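PDB 7L5I: trimethylamine-N-oxide reductase from Haemophilus influenzae, which probably reduces S- and N-oxide substrates such as trimethylamine N-oxide at a molybdenum centre held by two molybdopterin guanine dinucleotide cofactors. Local coordinates for residues V36-V49 against M522-Q534. Residues are numbered along the deposited sequence; the frame is centred on the assembly and turned at random.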
ATOM      1  N   VAL A  36      23.944  16.909   5.154  1.00 15.84           N
ATOM      2  CA  VAL A  36      22.895  16.869   6.164  1.00 13.17           C
ATOM      3  C   VAL A  36      22.236  15.501   6.066  1.00 16.21           C
ATOM      4  O   VAL A  36      21.924  15.029   4.963  1.00 17.04           O
ATOM      5  CB  VAL A  36      21.864  17.987   5.943  1.00 18.30           C
ATOM      6  CG1 VAL A  36      20.777  17.959   7.029  1.00 19.02           C
ATOM      7  CG2 VAL A  36      22.559  19.335   5.905  1.00 22.18           C
ATOM      8  N   VAL A  37      21.999  14.875   7.217  1.00 15.29           N
ATOM      9  CA  VAL A  37      21.335  13.583   7.250  1.00 12.81           C
ATOM     10  C   VAL A  37      19.855  13.789   7.525  1.00 12.70           C
ATOM     11  O   VAL A  37      19.468  14.500   8.467  1.00 13.16           O
ATOM     12  CB  VAL A  37      21.966  12.639   8.288  1.00 16.03           C
ATOM     13  CG1 VAL A  37      21.109  11.388   8.421  1.00 17.72           C
ATOM     14  CG2 VAL A  37      23.395  12.297   7.890  1.00 19.78           C
ATOM     15  N   THR A  38      19.022  13.177   6.691  1.00 14.42           N
ATOM     16  CA  THR A  38      17.584  13.198   6.894  1.00 13.27           C
ATOM     17  C   THR A  38      17.057  11.824   6.493  1.00 11.04           C
ATOM     18  O   THR A  38      17.796  10.831   6.518  1.00 13.18           O
ATOM     19  CB  THR A  38      16.959  14.396   6.173  1.00 16.19           C
ATOM     20  OG1 THR A  38      15.550  14.436   6.450  1.00 17.19           O
ATOM     21  CG2 THR A  38      17.214  14.356   4.661  1.00 18.21           C
ATOM     22  N   ALA A  39      15.765  11.735   6.178  1.00 11.93           N
ATOM     23  CA  ALA A  39      15.209  10.413   5.924  1.00 13.08           C
ATOM     24  C   ALA A  39      13.931  10.512   5.116  1.00 12.21           C
ATOM     25  O   ALA A  39      13.306  11.571   5.022  1.00 13.60           O
ATOM     26  CB  ALA A  39      14.912   9.651   7.225  1.00 14.07           C
ATOM     27  N   ALA A  40      13.561   9.375   4.525  1.00 11.99           N
ATOM     28  CA  ALA A  40      12.310   9.235   3.795  1.00 12.82           C
ATOM     29  C   ALA A  40      11.802   7.810   3.998  1.00 12.70           C
ATOM     30  O   ALA A  40      12.469   6.985   4.616  1.00 12.17           O
ATOM     31  CB  ALA A  40      12.477   9.535   2.303  1.00 13.65           C
ATOM     32  N   HIS A  41      10.605   7.518   3.452  1.00 12.45           N
ATOM     33  CA  HIS A  41      10.130   6.140   3.487  1.00 11.85           C
ATOM     34  C   HIS A  41      11.187   5.204   2.906  1.00 10.70           C
ATOM     35  O   HIS A  41      11.323   4.052   3.342  1.00 11.93           O
ATOM     36  CB  HIS A  41       8.839   6.019   2.697  1.00 10.52           C
ATOM     37  CG  HIS A  41       7.639   6.655   3.324  1.00 11.11           C
ATOM     38  ND1 HIS A  41       7.191   6.345   4.591  1.00 12.73           N
ATOM     39  CD2 HIS A  41       6.761   7.559   2.828  1.00 10.32           C
ATOM     40  CE1 HIS A  41       6.076   7.009   4.838  1.00 13.42           C
ATOM     41  NE2 HIS A  41       5.791   7.746   3.778  1.00 11.66           N
ATOM     42  N   TRP A  42      11.954   5.688   1.926  1.00 11.90           N
ATOM     43  CA  TRP A  42      12.981   4.904   1.254  1.00 12.62           C
ATOM     44  C   TRP A  42      14.370   5.012   1.926  1.00 12.85           C
ATOM     45  O   TRP A  42      15.378   4.674   1.296  1.00 14.16           O
ATOM     46  CB  TRP A  42      13.040   5.309  -0.242  1.00 12.13           C
ATOM     47  CG  TRP A  42      12.941   6.788  -0.513  1.00 11.34           C
ATOM     48  CD1 TRP A  42      13.968   7.674  -0.514  1.00 12.79           C
ATOM     49  CD2 TRP A  42      11.753   7.551  -0.818  1.00 11.33           C
ATOM     50  NE1 TRP A  42      13.513   8.934  -0.787  1.00 12.11           N
ATOM     51  CE2 TRP A  42      12.155   8.889  -0.990  1.00 11.68           C
ATOM     52  CE3 TRP A  42      10.402   7.222  -0.991  1.00 11.53           C
ATOM     53  CZ2 TRP A  42      11.262   9.898  -1.294  1.00 13.31           C
ATOM     54  CZ3 TRP A  42       9.504   8.240  -1.265  1.00 12.36           C
ATOM     55  CH2 TRP A  42       9.938   9.563  -1.433  1.00 12.61           C
ATOM     56  N   GLY A  43      14.440   5.396   3.202  1.00 11.22           N
ATOM     57  CA  GLY A  43      15.630   5.184   4.003  1.00 13.08           C
ATOM     58  C   GLY A  43      16.237   6.468   4.543  1.00 14.13           C
ATOM     59  O   GLY A  43      15.807   7.571   4.242  1.00 14.43           O
ATOM     60  N   SER A  44      17.301   6.283   5.322  1.00 13.68           N
ATOM     61  CA  SER A  44      18.107   7.416   5.776  1.00 11.29           C
ATOM     62  C   SER A  44      18.917   7.957   4.604  1.00 13.72           C
ATOM     63  O   SER A  44      19.553   7.192   3.879  1.00 14.80           O
ATOM     64  CB  SER A  44      19.019   6.959   6.915  1.00 15.80           C
ATOM     65  OG  SER A  44      19.781   8.039   7.470  1.00 18.84           O
ATOM     66  N   ILE A  45      18.927   9.279   4.447  1.00 13.82           N
ATOM     67  CA  ILE A  45      19.467   9.939   3.258  1.00 12.44           C
ATOM     68  C   ILE A  45      20.551  10.928   3.679  1.00 15.85           C
ATOM     69  O   ILE A  45      20.311  11.756   4.565  1.00 16.60           O
ATOM     70  CB  ILE A  45      18.364  10.713   2.504  1.00 16.97           C
ATOM     71  CG1 ILE A  45      17.175   9.824   2.189  1.00 21.63           C
ATOM     72  CG2 ILE A  45      18.927  11.351   1.230  1.00 15.39           C
ATOM     73  CD1 ILE A  45      17.513   8.587   1.527  1.00 25.71           C
ATOM     74  N   GLY A  46      21.688  10.887   3.023  1.00 14.81           N
ATOM     75  CA  GLY A  46      22.698  11.919   3.175  1.00 14.24           C
ATOM     76  C   GLY A  46      22.576  12.884   2.016  1.00 13.60           C
ATOM     77  O   GLY A  46      22.653  12.484   0.853  1.00 14.44           O
ATOM     78  N   VAL A  47      22.391  14.166   2.341  1.00 16.02           N
ATOM     79  CA  VAL A  47      22.134  15.205   1.339  1.00 15.07           C
ATOM     80  C   VAL A  47      23.302  16.182   1.352  1.00 13.57           C
ATOM     81  O   VAL A  47      23.591  16.779   2.384  1.00 14.80           O
ATOM     82  CB  VAL A  47      20.812  15.952   1.606  1.00 16.42           C
ATOM     83  CG1 VAL A  47      20.537  16.923   0.494  1.00 14.68           C
ATOM     84  CG2 VAL A  47      19.663  14.971   1.737  1.00 14.86           C
ATOM     85  N   VAL A  48      23.951  16.356   0.201  1.00 14.53           N
ATOM     86  CA  VAL A  48      25.054  17.301   0.072  1.00 15.00           C
ATOM     87  C   VAL A  48      24.502  18.649  -0.368  1.00 14.64           C
ATOM     88  O   VAL A  48      23.760  18.741  -1.353  1.00 16.56           O
ATOM     89  CB  VAL A  48      26.106  16.797  -0.930  1.00 16.64           C
ATOM     90  CG1 VAL A  48      27.265  17.797  -0.997  1.00 16.13           C
ATOM     91  CG2 VAL A  48      26.598  15.430  -0.549  1.00 18.68           C
ATOM     92  N   VAL A  49      24.884  19.703   0.365  1.00 15.57           N
ATOM     93  CA  VAL A  49      24.433  21.061   0.110  1.00 19.23           C
ATOM     94  C   VAL A  49      25.656  21.905  -0.217  1.00 21.38           C
ATOM     95  O   VAL A  49      26.643  21.881   0.531  1.00 23.40           O
ATOM     96  CB  VAL A  49      23.695  21.642   1.328  1.00 20.59           C
ATOM     97  CG1 VAL A  49      23.118  22.996   1.015  1.00 24.96           C
ATOM     98  CG2 VAL A  49      22.612  20.691   1.788  1.00 19.66           C
ATOM     99  N   MET A 522      15.564  -0.633  14.570  1.00 13.96           N
ATOM    100  CA  MET A 522      16.977  -0.761  14.886  1.00 12.01           C
ATOM    101  C   MET A 522      17.730   0.568  14.940  1.00 17.66           C
ATOM    102  O   MET A 522      18.907   0.567  15.316  1.00 16.99           O
ATOM    103  CB  MET A 522      17.661  -1.683  13.880  1.00 16.40           C
ATOM    104  CG  MET A 522      17.651  -1.147  12.513  1.00 17.47           C
ATOM    105  SD  MET A 522      18.743  -2.107  11.453  1.00 37.35           S
ATOM    106  CE  MET A 522      18.102  -3.713  11.716  1.00 25.55           C
ATOM    107  N   SER A 523      17.094   1.681  14.584  1.00 12.95           N
ATOM    108  CA  SER A 523      17.753   2.975  14.668  1.00 15.02           C
ATOM    109  C   SER A 523      16.726   4.084  14.840  1.00 12.82           C
ATOM    110  O   SER A 523      15.589   3.975  14.368  1.00 14.25           O
ATOM    111  CB  SER A 523      18.581   3.321  13.423  1.00 17.53           C
ATOM    112  OG  SER A 523      19.355   2.217  12.994  1.00 22.74           O
ATOM    113  N   VAL A 524      17.168   5.177  15.470  1.00 13.78           N
ATOM    114  CA  VAL A 524      16.482   6.463  15.425  1.00 12.95           C
ATOM    115  C   VAL A 524      17.162   7.294  14.346  1.00 13.46           C
ATOM    116  O   VAL A 524      18.385   7.496  14.382  1.00 12.66           O
ATOM    117  CB  VAL A 524      16.526   7.190  16.772  1.00 10.92           C
ATOM    118  CG1 VAL A 524      15.735   8.476  16.700  1.00 14.83           C
ATOM    119  CG2 VAL A 524      16.009   6.293  17.845  1.00 16.03           C
ATOM    120  N   TYR A 525      16.382   7.727  13.364  1.00 12.97           N
ATOM    121  CA  TYR A 525      16.901   8.499  12.245  1.00 11.64           C
ATOM    122  C   TYR A 525      16.549   9.968  12.419  1.00 12.94           C
ATOM    123  O   TYR A 525      15.357  10.305  12.508  1.00 14.33           O
ATOM    124  CB  TYR A 525      16.314   7.997  10.928  1.00 15.32           C
ATOM    125  CG  TYR A 525      16.801   6.685  10.375  1.00 15.79           C
ATOM    126  CD1 TYR A 525      17.962   6.070  10.821  1.00 14.82           C
ATOM    127  CD2 TYR A 525      16.090   6.072   9.341  1.00 15.12           C
ATOM    128  CE1 TYR A 525      18.384   4.871  10.262  1.00 16.31           C
ATOM    129  CE2 TYR A 525      16.523   4.918   8.779  1.00 13.44           C
ATOM    130  CZ  TYR A 525      17.659   4.315   9.229  1.00 14.90           C
ATOM    131  OH  TYR A 525      18.065   3.126   8.647  1.00 16.55           O
ATOM    132  N   PRO A 526      17.523  10.871  12.447  1.00 12.43           N
ATOM    133  CA  PRO A 526      17.202  12.293  12.433  1.00 11.15           C
ATOM    134  C   PRO A 526      16.737  12.710  11.054  1.00 12.97           C
ATOM    135  O   PRO A 526      17.185  12.167  10.044  1.00 14.55           O
ATOM    136  CB  PRO A 526      18.540  12.959  12.794  1.00 14.19           C
ATOM    137  CG  PRO A 526      19.555  12.030  12.231  1.00 14.46           C
ATOM    138  CD  PRO A 526      18.989  10.642  12.381  1.00 14.24           C
ATOM    139  N   MET A 527      15.821  13.688  11.014  1.00 12.49           N
ATOM    140  CA  MET A 527      15.386  14.285   9.749  1.00 12.22           C
ATOM    141  C   MET A 527      15.642  15.785   9.833  1.00 12.41           C
ATOM    142  O   MET A 527      14.722  16.574  10.049  1.00 12.55           O
ATOM    143  CB  MET A 527      13.911  13.971   9.460  1.00 15.18           C
ATOM    144  CG  MET A 527      13.600  12.503   9.315  1.00 12.48           C
ATOM    145  SD  MET A 527      11.837  12.128   9.143  1.00 15.17           S
ATOM    146  CE  MET A 527      11.487  13.010   7.631  1.00 16.32           C
ATOM    147  N   LYS A 528      16.904  16.177   9.689  1.00 13.62           N
ATOM    148  CA  LYS A 528      17.291  17.563   9.900  1.00 13.96           C
ATOM    149  C   LYS A 528      16.960  18.393   8.660  1.00 15.83           C
ATOM    150  O   LYS A 528      17.123  17.933   7.531  1.00 14.08           O
ATOM    151  CB  LYS A 528      18.785  17.645  10.214  1.00 13.98           C
ATOM    152  CG  LYS A 528      19.277  19.051  10.517  1.00 14.60           C
ATOM    153  CD  LYS A 528      20.720  19.029  11.023  1.00 20.51           C
ATOM    154  CE  LYS A 528      21.296  20.430  11.121  1.00 23.54           C
ATOM    155  NZ  LYS A 528      20.574  21.276  12.104  1.00 32.34           N
ATOM    156  N   GLN A 529      16.474  19.611   8.882  1.00 13.04           N
ATOM    157  CA  GLN A 529      16.133  20.489   7.771  1.00 13.28           C
ATOM    158  C   GLN A 529      17.346  20.725   6.896  1.00 17.68           C
ATOM    159  O   GLN A 529      18.429  21.031   7.390  1.00 15.19           O
ATOM    160  CB  GLN A 529      15.607  21.821   8.300  1.00 14.57           C
ATOM    161  CG  GLN A 529      15.273  22.849   7.244  1.00 15.44           C
ATOM    162  CD  GLN A 529      14.818  24.150   7.894  1.00 20.90           C
ATOM    163  OE1 GLN A 529      15.369  24.556   8.907  1.00 34.57           O
ATOM    164  NE2 GLN A 529      13.831  24.799   7.321  1.00 20.86           N
ATOM    165  N   VAL A 530      17.152  20.601   5.584  1.00 13.19           N
ATOM    166  CA  VAL A 530      18.230  20.771   4.627  1.00 14.56           C
ATOM    167  C   VAL A 530      18.261  22.192   4.086  1.00 19.45           C
ATOM    168  O   VAL A 530      19.325  22.812   3.991  1.00 21.23           O
ATOM    169  CB  VAL A 530      18.073  19.768   3.469  1.00 18.71           C
ATOM    170  CG1 VAL A 530      19.234  19.933   2.529  1.00 22.20           C
ATOM    171  CG2 VAL A 530      17.979  18.342   3.983  1.00 18.39           C
ATOM    172  N   VAL A 531      17.091  22.697   3.705  1.00 16.48           N
ATOM    173  CA  VAL A 531      16.932  24.046   3.154  1.00 18.21           C
ATOM    174  C   VAL A 531      15.676  24.664   3.735  1.00 18.08           C
ATOM    175  O   VAL A 531      14.787  23.959   4.233  1.00 16.85           O
ATOM    176  CB  VAL A 531      16.836  24.033   1.621  1.00 19.11           C
ATOM    177  CG1 VAL A 531      18.076  23.420   0.967  1.00 20.46           C
ATOM    178  CG2 VAL A 531      15.585  23.262   1.204  1.00 21.29           C
ATOM    179  N   PRO A 532      15.545  25.980   3.638  1.00 17.88           N
ATOM    180  CA  PRO A 532      14.289  26.636   4.075  1.00 16.66           C
ATOM    181  C   PRO A 532      13.130  26.262   3.165  1.00 18.04           C
ATOM    182  O   PRO A 532      13.334  25.838   2.015  1.00 18.09           O
ATOM    183  CB  PRO A 532      14.609  28.136   3.977  1.00 23.07           C
ATOM    184  CG  PRO A 532      16.071  28.240   3.662  1.00 28.69           C
ATOM    185  CD  PRO A 532      16.540  26.933   3.111  1.00 23.13           C
ATOM    186  N   PRO A 533      11.889  26.444   3.618  1.00 17.83           N
ATOM    187  CA  PRO A 533      10.739  26.256   2.724  1.00 18.68           C
ATOM    188  C   PRO A 533      10.886  26.993   1.409  1.00 18.04           C
ATOM    189  O   PRO A 533      11.271  28.177   1.364  1.00 20.95           O
ATOM    190  CB  PRO A 533       9.568  26.803   3.550  1.00 19.17           C
ATOM    191  CG  PRO A 533       9.964  26.516   4.940  1.00 21.40           C
ATOM    192  CD  PRO A 533      11.458  26.800   4.984  1.00 19.30           C
ATOM    193  N   GLN A 534      10.575  26.294   0.333  1.00 18.43           N
ATOM    194  CA  GLN A 534      10.686  26.793  -1.022  1.00 18.36           C
ATOM    195  C   GLN A 534       9.392  27.480  -1.434  1.00 19.07           C
ATOM    196  O   GLN A 534       8.300  27.182  -0.924  1.00 16.28           O
ATOM    197  CB  GLN A 534      10.989  25.654  -1.998  1.00 18.62           C
ATOM    198  CG  GLN A 534      12.259  24.872  -1.696  1.00 20.31           C
ATOM    199  CD  GLN A 534      13.481  25.738  -1.810  1.00 21.61           C
ATOM    200  OE1 GLN A 534      13.876  26.124  -2.911  1.00 22.92           O
ATOM    201  NE2 GLN A 534      14.062  26.083  -0.676  1.00 24.68           N
TER
HETATM  202  O   HOH W   1      15.006  16.904   6.229  1.00 13.99           O
HETATM  203  O   HOH W   2      18.263   9.865   8.997  1.00 17.74           O
HETATM  204  O   HOH W   3      18.051   3.460   5.850  1.00 15.44           O
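Val530 sets its two methyls against the valine-rich face of the hairpin formed by strands 36-40 and 43-49. Its CG1 lies 3.5 Å from Val49 CG2. With CG1 anti to the backbone N (chi1 -178°), CG1 is directed to Val47 and Val49 and CG2 to Val36 and Thr38; a beta-branched side chain offers two methyls close to the backbone, one for each strand of the hairpin. Val54 of strand 53-59 also touches Val530. Val36 CG1 lies across the aliphatic part of Lys528, 3.8 Å from its CB, whereas the amine of that lysine leads away.

Further along, strand 36-40 crosses strand 523-527 steeply, at 110° between their N-to-C directions, and the direct backbone link is a single hydrogen bond. Lys528 N gives it to Val37 O at 3.3 Å, in the carbonyl plane and on a lone pair. Beside it, Thr38 CA packs against Pro526 O in a CA-H...O contact. A water donates to Lys528 O and lies close to Thr38 OG1, and a second joins Thr38 O, Ser44 OG and Pro526 O, supplying polar partners within the buried crossing.

Tyr525 lays one ring face beneath Ser44, whose CB sits 3.7 Å from the ring centroid, 10° off the normal, as a CH-pi contact. The small serine can come this close while its OG turns to water, and another water links Tyr525 OH with Ser44 N. Ala39, smaller still, packs its CB 3.8 Å from Met527 CG, and the flexible methionine bends at chi3 to bring CE to Ala39 O.

Thus a beta hairpin, closed by a type I turn from Ala40 to Gly43, meets strand 523-527 and the loop after it through strand 36-40, outermost in the three-stranded antiparallel N-terminal sheet, with the side chain of Met527 about 9 Å from a bound molybdopterin guanine dinucleotide, within the multidomain fold of the DMSO reductase family.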